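Local coordinates for lysosome-associated membrane glycoprotein 2 (Mus musculus, PDB 5GV3) that helps build lysosomes, supports autophagy and keeps the lysosomal lumen acidic by directly inhibiting the proton channel TMEM175, at residues Leu2-Thr7 / Ala16-Asn21; Tyr81-Ile86 / Ile143-Phe148. One frame throughout, in Å; residues are numbered along the deposited sequence.

Contact 1 (Leu2-Thr7 / Ala16-Asn21); sequences LIVNLT and AEWEMN. With ZN (zinc ion), chain C; ZN (zinc ion), chain E; NAG (2-acetamido-2-deoxy-beta-D-glucopyranose), chain L; NAG (2-acetamido-2-deoxy-beta-D-glucopyranose), chain M.
Leu2 lays its CB over the six-membered ring of Trp18, 3.7 Å from the centroid and almost exactly on the ring normal. With chi1 of 80° the indole CG sits between the backbone N and the carbonyl carbon of Trp18, which swings the ring across the neighbouring strand beneath Leu2. A branched leucine suits this place, because CD1 runs on past the ring to Met20 CG at 3.7 Å. At the indole's edge, in its plane, Val4 CG2 meets Trp18 CH2 at 3.8 Å; Ala16, small and paired with Val4, touches Leu145 and Ile60. Behind these side chains, antiparallel backbone bonds fix the register: Trp18 N to Leu2 O at 3.0 Å, and Val4 and Ala16 paired through Val4 N to Ala16 O (2.8 Å) and Ala16 N to Val4 O (2.9 Å). The other face carries Ile3 and two acids. Glu17 holds a zinc ion through both carboxylate oxygens, with a water as a further ligand and Tyr15 OH hydrogen-bonded to OE1; Glu19 binds a second zinc ion through both its carboxylate oxygens. Asn5 and Asn21 carry N-linked glycans. Apolar inside, polar and glycosylated outside, this is an amphipathic beta hairpin of the first lumenal domain.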
loop_
_atom_site.group_PDB
_atom_site.type_symbol
_atom_site.label_atom_id
_atom_site.label_comp_id
_atom_site.label_asym_id
_atom_site.label_seq_id
_atom_site.Cartn_x
_atom_site.Cartn_y
_atom_site.Cartn_z
ATOM N N LEU A 2 3.776 0.145 -9.479
ATOM C CA LEU A 2 3.074 -1.027 -8.949
ATOM C C LEU A 2 1.732 -1.319 -9.628
ATOM O O LEU A 2 0.851 -0.463 -9.675
ATOM C CB LEU A 2 2.899 -0.881 -7.438
ATOM C CG LEU A 2 4.271 -0.685 -6.756
ATOM C CD1 LEU A 2 4.107 -0.421 -5.270
ATOM C CD2 LEU A 2 5.245 -1.831 -7.020
ATOM N N ILE A 3 1.590 -2.523 -10.170
ATOM C CA ILE A 3 0.339 -2.932 -10.792
ATOM C C ILE A 3 -0.063 -4.300 -10.293
ATOM O O ILE A 3 0.685 -5.270 -10.409
ATOM C CB ILE A 3 0.415 -2.981 -12.329
ATOM C CG1 ILE A 3 0.623 -1.581 -12.907
ATOM C CG2 ILE A 3 -0.873 -3.575 -12.891
ATOM C CD1 ILE A 3 1.088 -1.587 -14.355
ATOM N N VAL A 4 -1.257 -4.360 -9.721
ATOM C CA VAL A 4 -1.839 -5.614 -9.279
ATOM C C VAL A 4 -3.160 -5.799 -10.000
ATOM O O VAL A 4 -4.127 -5.097 -9.720
ATOM C CB VAL A 4 -2.021 -5.633 -7.753
ATOM C CG1 VAL A 4 -2.723 -6.908 -7.298
ATOM C CG2 VAL A 4 -0.662 -5.501 -7.071
ATOM N N ASN A 5 -3.172 -6.717 -10.958
ATOM C CA ASN A 5 -4.343 -6.981 -11.775
ATOM C C ASN A 5 -4.791 -8.420 -11.544
ATOM O O ASN A 5 -4.280 -9.346 -12.179
ATOM C CB ASN A 5 -4.017 -6.717 -13.249
ATOM C CG ASN A 5 -5.203 -6.941 -14.181
ATOM O OD1 ASN A 5 -6.306 -7.282 -13.753
ATOM N ND2 ASN A 5 -4.970 -6.730 -15.474
ATOM N N LEU A 6 -5.704 -8.604 -10.591
ATOM C CA LEU A 6 -6.184 -9.924 -10.232
ATOM C C LEU A 6 -7.400 -10.289 -11.075
ATOM O O LEU A 6 -8.301 -9.473 -11.261
ATOM C CB LEU A 6 -6.556 -9.971 -8.754
ATOM C CG LEU A 6 -5.441 -9.555 -7.790
ATOM C CD1 LEU A 6 -5.945 -9.587 -6.362
ATOM C CD2 LEU A 6 -4.256 -10.467 -7.970
ATOM N N THR A 7 -7.429 -11.523 -11.568
ATOM C CA THR A 7 -8.520 -11.981 -12.418
ATOM C C THR A 7 -9.103 -13.290 -11.911
ATOM O O THR A 7 -8.399 -14.099 -11.311
ATOM C CB THR A 7 -8.083 -12.181 -13.888
ATOM O OG1 THR A 7 -7.109 -13.232 -13.962
ATOM C CG2 THR A 7 -7.510 -10.893 -14.486
ATOM N N ALA A 16 -5.308 -2.491 -9.328
ATOM C CA ALA A 16 -4.615 -1.480 -8.549
ATOM C C ALA A 16 -3.354 -1.027 -9.276
ATOM O O ALA A 16 -2.533 -1.843 -9.677
ATOM C CB ALA A 16 -4.277 -2.015 -7.164
ATOM N N GLU A 17 -3.237 0.283 -9.465
ATOM C CA GLU A 17 -2.097 0.917 -10.113
ATOM C C GLU A 17 -1.692 2.100 -9.238
ATOM O O GLU A 17 -2.516 2.974 -8.981
ATOM C CB GLU A 17 -2.505 1.327 -11.542
ATOM C CG GLU A 17 -1.573 2.171 -12.447
ATOM C CD GLU A 17 -2.254 2.522 -13.809
ATOM O OE1 GLU A 17 -3.316 1.948 -14.128
ATOM O OE2 GLU A 17 -1.767 3.358 -14.590
ATOM N N TRP A 18 -0.448 2.116 -8.758
ATOM C CA TRP A 18 -0.015 3.168 -7.837
ATOM C C TRP A 18 1.498 3.164 -7.590
ATOM O O TRP A 18 2.201 2.235 -7.984
ATOM C CB TRP A 18 -0.753 3.034 -6.497
ATOM C CG TRP A 18 -0.203 1.979 -5.577
ATOM C CD1 TRP A 18 0.512 2.200 -4.445
ATOM C CD2 TRP A 18 -0.321 0.547 -5.703
ATOM N NE1 TRP A 18 0.852 1.012 -3.860
ATOM C CE2 TRP A 18 0.353 -0.021 -4.603
ATOM C CE3 TRP A 18 -0.920 -0.302 -6.634
ATOM C CZ2 TRP A 18 0.442 -1.397 -4.404
ATOM C CZ3 TRP A 18 -0.831 -1.675 -6.435
ATOM C CH2 TRP A 18 -0.153 -2.205 -5.330
ATOM N N GLU A 19 1.985 4.226 -6.954
ATOM C CA GLU A 19 3.386 4.318 -6.554
ATOM C C GLU A 19 3.478 4.621 -5.056
ATOM O O GLU A 19 2.668 5.363 -4.516
ATOM C CB GLU A 19 4.116 5.388 -7.374
ATOM C CG GLU A 19 4.154 5.092 -8.891
ATOM C CD GLU A 19 5.231 5.872 -9.650
ATOM O OE1 GLU A 19 6.350 6.017 -9.115
ATOM O OE2 GLU A 19 4.973 6.325 -10.792
ATOM N N MET A 20 4.457 4.044 -4.375
ATOM C CA MET A 20 4.641 4.339 -2.947
ATOM C C MET A 20 6.089 4.320 -2.502
ATOM O O MET A 20 6.912 3.613 -3.077
ATOM C CB MET A 20 3.817 3.353 -2.106
ATOM C CG MET A 20 4.117 1.874 -2.383
ATOM S SD MET A 20 3.381 0.675 -1.224
ATOM C CE MET A 20 1.735 1.225 -1.146
ATOM N N ASN A 21 6.407 5.146 -1.513
ATOM C CA ASN A 21 7.705 5.051 -0.867
ATOM C C ASN A 21 7.538 5.311 0.635
ATOM O O ASN A 21 6.499 5.830 1.085
ATOM C CB ASN A 21 8.791 5.924 -1.563
ATOM C CG ASN A 21 8.581 7.427 -1.459
ATOM O OD1 ASN A 21 7.875 7.938 -0.592
ATOM N ND2 ASN A 21 9.252 8.152 -2.371
HETATM ZN ZN ZN C . -3.299 2.956 -15.858
HETATM ZN ZN ZN E . 6.813 7.112 -10.718
HETATM C C1 NAG L . -5.984 -6.920 -16.461
HETATM C C2 NAG L . -5.854 -5.938 -17.647
HETATM C C3 NAG L . -6.840 -6.280 -18.770
HETATM C C4 NAG L . -6.728 -7.752 -19.143
HETATM C C5 NAG L . -6.877 -8.619 -17.896
HETATM C C6 NAG L . -6.691 -10.091 -18.177
HETATM C C7 NAG L . -6.993 -3.877 -16.689
HETATM C C8 NAG L . -8.247 -4.662 -16.399
HETATM N N2 NAG L . -5.952 -4.528 -17.249
HETATM O O3 NAG L . -6.587 -5.466 -19.909
HETATM O O4 NAG L . -7.742 -8.090 -20.082
HETATM O O5 NAG L . -5.870 -8.256 -16.942
HETATM O O6 NAG L . -5.349 -10.491 -17.921
HETATM O O7 NAG L . -6.922 -2.683 -16.421
HETATM C C1 NAG M . 9.257 9.593 -2.517
HETATM C C2 NAG M . 10.418 10.088 -3.390
HETATM C C3 NAG M . 10.389 11.611 -3.490
HETATM C C4 NAG M . 9.016 12.088 -3.947
HETATM C C5 NAG M . 7.922 11.506 -3.055
HETATM C C6 NAG M . 6.532 11.835 -3.543
HETATM C C7 NAG M . 12.481 8.756 -3.521
HETATM C C8 NAG M . 13.772 8.396 -2.845
HETATM N N2 NAG M . 11.702 9.634 -2.875
HETATM O O3 NAG M . 11.384 12.051 -4.405
HETATM O O4 NAG M . 8.961 13.510 -3.907
HETATM O O5 NAG M . 8.020 10.075 -3.048
HETATM O O6 NAG M . 6.271 11.173 -4.771
HETATM O O7 NAG M . 12.156 8.276 -4.603
HETATM O O HOH W 1 -5.142 2.039 -16.215
#

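Contact 2 (Tyr81-Ile86 / Ile143-Phe148); sequences YSIHDI and IHLQAF. With NAG (2-acetamido-2-deoxy-beta-D-glucopyranose), chain O.
Tyr81 reaches from its strand to the chain around Ala147, and each part of its side chain finds a partner on the way. CB begins against the Phe148 ring, 3.7 Å from CE2. A chi1 of 75° sets Tyr81 CG between its backbone N and carbonyl carbon, pointing the ring toward Ala147. At CG the phenol comes under the edge of the same ring: Phe148 CD2 is 3.8 Å from Tyr81 CG, and the two rings form an offset edge-to-face pair with centroids 5.5 Å apart and planes at 70°. Farther out, CE1 meets the methyl of Ala147, whose CB lies over the face of the phenol at 4.0 Å from its centroid, a CH-pi contact. The hydroxyl at the tip accepts a nearly straight hydrogen bond from Ala147 N, 3.2 Å to OH with an angle of 174°. Phe148 takes a left-handed backbone conformation, and its side chain also touches Lys76. Two residues on from Tyr81 and two before Ala147, Ile83 and Leu145 approach tip to tip, CD1 to CD2 at 3.7 Å; Leu145 also touches Phe74. Tyrosine suits this place because it is long enough to span two sheets, while its hydroxyl satisfies a buried backbone N-H. The chemistry is thus mainly apolar and aromatic, with one directional bond that fixes the phenol's tip against the backbone at Ala147.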
loop_
_atom_site.group_PDB
_atom_site.type_symbol
_atom_site.label_atom_id
_atom_site.label_comp_id
_atom_site.label_asym_id
_atom_site.label_seq_id
_atom_site.Cartn_x
_atom_site.Cartn_y
_atom_site.Cartn_z
ATOM N N TYR A 81 -17.395 0.531 -0.351
ATOM C CA TYR A 81 -16.326 -0.357 0.097
ATOM C C TYR A 81 -15.255 0.498 0.739
ATOM O O TYR A 81 -15.022 1.637 0.335
ATOM C CB TYR A 81 -15.764 -1.266 -1.016
ATOM C CG TYR A 81 -14.844 -0.680 -2.078
ATOM C CD1 TYR A 81 -13.472 -0.582 -1.863
ATOM C CD2 TYR A 81 -15.331 -0.329 -3.324
ATOM C CE1 TYR A 81 -12.624 -0.088 -2.840
ATOM C CE2 TYR A 81 -14.492 0.163 -4.308
ATOM C CZ TYR A 81 -13.141 0.284 -4.061
ATOM O OH TYR A 81 -12.311 0.771 -5.042
ATOM N N SER A 82 -14.645 -0.045 1.785
ATOM C CA SER A 82 -13.657 0.702 2.544
ATOM C C SER A 82 -12.253 0.245 2.231
ATOM O O SER A 82 -12.005 -0.945 2.030
ATOM C CB SER A 82 -13.925 0.585 4.048
ATOM O OG SER A 82 -13.993 -0.774 4.448
ATOM N N ILE A 83 -11.345 1.213 2.195
ATOM C CA ILE A 83 -9.920 0.960 2.106
ATOM C C ILE A 83 -9.399 1.134 3.517
ATOM O O ILE A 83 -9.482 2.218 4.087
ATOM C CB ILE A 83 -9.217 1.920 1.141
ATOM C CG1 ILE A 83 -9.813 1.803 -0.259
ATOM C CG2 ILE A 83 -7.736 1.630 1.092
ATOM C CD1 ILE A 83 -9.324 2.858 -1.189
ATOM N N HIS A 84 -8.889 0.052 4.088
ATOM C CA HIS A 84 -8.720 -0.024 5.528
ATOM C C HIS A 84 -7.493 -0.880 5.895
ATOM O O HIS A 84 -6.980 -1.625 5.061
ATOM C CB HIS A 84 -10.033 -0.562 6.125
ATOM C CG HIS A 84 -9.974 -0.871 7.586
ATOM N ND1 HIS A 84 -9.465 0.003 8.514
ATOM C CD2 HIS A 84 -10.403 -1.954 8.275
ATOM C CE1 HIS A 84 -9.557 -0.539 9.720
ATOM N NE2 HIS A 84 -10.099 -1.729 9.595
ATOM N N ASP A 85 -7.029 -0.769 7.137
ATOM C CA ASP A 85 -5.957 -1.619 7.659
ATOM C C ASP A 85 -4.694 -1.599 6.803
ATOM O O ASP A 85 -4.132 -2.646 6.492
ATOM C CB ASP A 85 -6.424 -3.072 7.789
ATOM C CG ASP A 85 -7.598 -3.228 8.728
ATOM O OD1 ASP A 85 -7.615 -2.587 9.793
ATOM O OD2 ASP A 85 -8.513 -3.996 8.393
ATOM N N ILE A 86 -4.249 -0.414 6.421
ATOM C CA ILE A 86 -2.989 -0.309 5.721
ATOM C C ILE A 86 -1.880 -0.557 6.734
ATOM O O ILE A 86 -1.803 0.113 7.762
ATOM C CB ILE A 86 -2.802 1.060 5.057
ATOM C CG1 ILE A 86 -3.929 1.323 4.058
ATOM C CG2 ILE A 86 -1.444 1.137 4.365
ATOM C CD1 ILE A 86 -3.912 2.718 3.475
ATOM N N ILE A 143 -2.363 6.879 -8.261
ATOM C CA ILE A 143 -3.287 5.810 -7.893
ATOM C C ILE A 143 -4.438 5.657 -8.872
ATOM O O ILE A 143 -5.160 6.613 -9.133
ATOM C CB ILE A 143 -3.872 6.048 -6.482
ATOM C CG1 ILE A 143 -2.751 6.152 -5.448
ATOM C CG2 ILE A 143 -4.878 4.953 -6.123
ATOM C CD1 ILE A 143 -3.206 6.710 -4.099
ATOM N N HIS A 144 -4.578 4.457 -9.433
ATOM C CA HIS A 144 -5.779 4.075 -10.166
ATOM C C HIS A 144 -6.271 2.775 -9.549
ATOM O O HIS A 144 -5.628 1.736 -9.702
ATOM C CB HIS A 144 -5.488 3.903 -11.658
ATOM C CG HIS A 144 -5.111 5.180 -12.337
ATOM N ND1 HIS A 144 -3.838 5.713 -12.250
ATOM C CD2 HIS A 144 -5.836 6.064 -13.057
ATOM C CE1 HIS A 144 -3.795 6.850 -12.919
ATOM N NE2 HIS A 144 -4.996 7.088 -13.418
ATOM N N LEU A 145 -7.410 2.819 -8.869
ATOM C CA LEU A 145 -7.831 1.672 -8.081
ATOM C C LEU A 145 -9.297 1.297 -8.243
ATOM O O LEU A 145 -10.166 2.164 -8.280
ATOM C CB LEU A 145 -7.538 1.939 -6.605
ATOM C CG LEU A 145 -8.063 0.933 -5.579
ATOM C CD1 LEU A 145 -7.445 -0.430 -5.802
ATOM C CD2 LEU A 145 -7.759 1.423 -4.177
ATOM N N GLN A 146 -9.559 -0.000 -8.358
ATOM C CA GLN A 146 -10.917 -0.515 -8.207
ATOM C C GLN A 146 -10.912 -1.910 -7.598
ATOM O O GLN A 146 -10.391 -2.862 -8.176
ATOM C CB GLN A 146 -11.677 -0.540 -9.534
ATOM C CG GLN A 146 -13.141 -0.957 -9.329
ATOM C CD GLN A 146 -13.961 -1.001 -10.610
ATOM O OE1 GLN A 146 -13.425 -0.939 -11.717
ATOM N NE2 GLN A 146 -15.276 -1.093 -10.458
ATOM N N ALA A 147 -11.463 -2.007 -6.395
ATOM C CA ALA A 147 -11.715 -3.292 -5.772
ATOM C C ALA A 147 -13.119 -3.738 -6.143
ATOM O O ALA A 147 -13.952 -2.912 -6.532
ATOM C CB ALA A 147 -11.556 -3.203 -4.270
ATOM N N PHE A 148 -13.362 -5.041 -6.051
ATOM C CA PHE A 148 -14.671 -5.614 -6.332
ATOM C C PHE A 148 -15.151 -5.181 -7.708
ATOM O O PHE A 148 -16.133 -4.457 -7.840
ATOM C CB PHE A 148 -15.673 -5.221 -5.242
ATOM C CG PHE A 148 -15.154 -5.440 -3.843
ATOM C CD1 PHE A 148 -15.084 -6.717 -3.307
ATOM C CD2 PHE A 148 -14.733 -4.372 -3.070
ATOM C CE1 PHE A 148 -14.598 -6.925 -2.028
ATOM C CE2 PHE A 148 -14.250 -4.568 -1.784
ATOM C CZ PHE A 148 -14.181 -5.847 -1.262
HETATM C C1 NAG O . -8.130 -6.818 7.335
HETATM C C2 NAG O . -9.413 -7.613 7.594
HETATM C C3 NAG O . -9.149 -8.709 8.629
HETATM C C4 NAG O . -7.927 -9.535 8.230
HETATM C C5 NAG O . -6.749 -8.610 7.932
HETATM C C6 NAG O . -5.512 -9.323 7.443
HETATM C C7 NAG O . -11.771 -7.063 8.070
HETATM C C8 NAG O . -12.716 -6.007 8.567
HETATM N N2 NAG O . -10.479 -6.722 8.043
HETATM O O3 NAG O . -10.292 -9.546 8.759
HETATM O O4 NAG O . -7.572 -10.427 9.280
HETATM O O5 NAG O . -7.123 -7.690 6.903
HETATM O O6 NAG O . -4.560 -8.389 6.949
HETATM O O7 NAG O . -12.161 -8.171 7.721
#

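Both contacts are largely buried, but they hold the domain together in different directions. Contact 1 lies within one sheet, where neighbouring strands are paired through their backbones and side chains fill in on the inner face; contact 2 joins that sheet to the four-stranded antiparallel one, and side chains do almost all the work. Strands 11-28 and 136-146 are neighbours, so the two meet directly: Glu17 O probably accepts a hydrogen bond from His144 N (2.6 Å), and Ala16 CB packs on Leu145 CD1. Surface chemistry also differs, since the outer face of contact 1 bears zinc ions and glycans, whereas contact 2 has a sugar that makes only a weak hydrogen bond to Asp85.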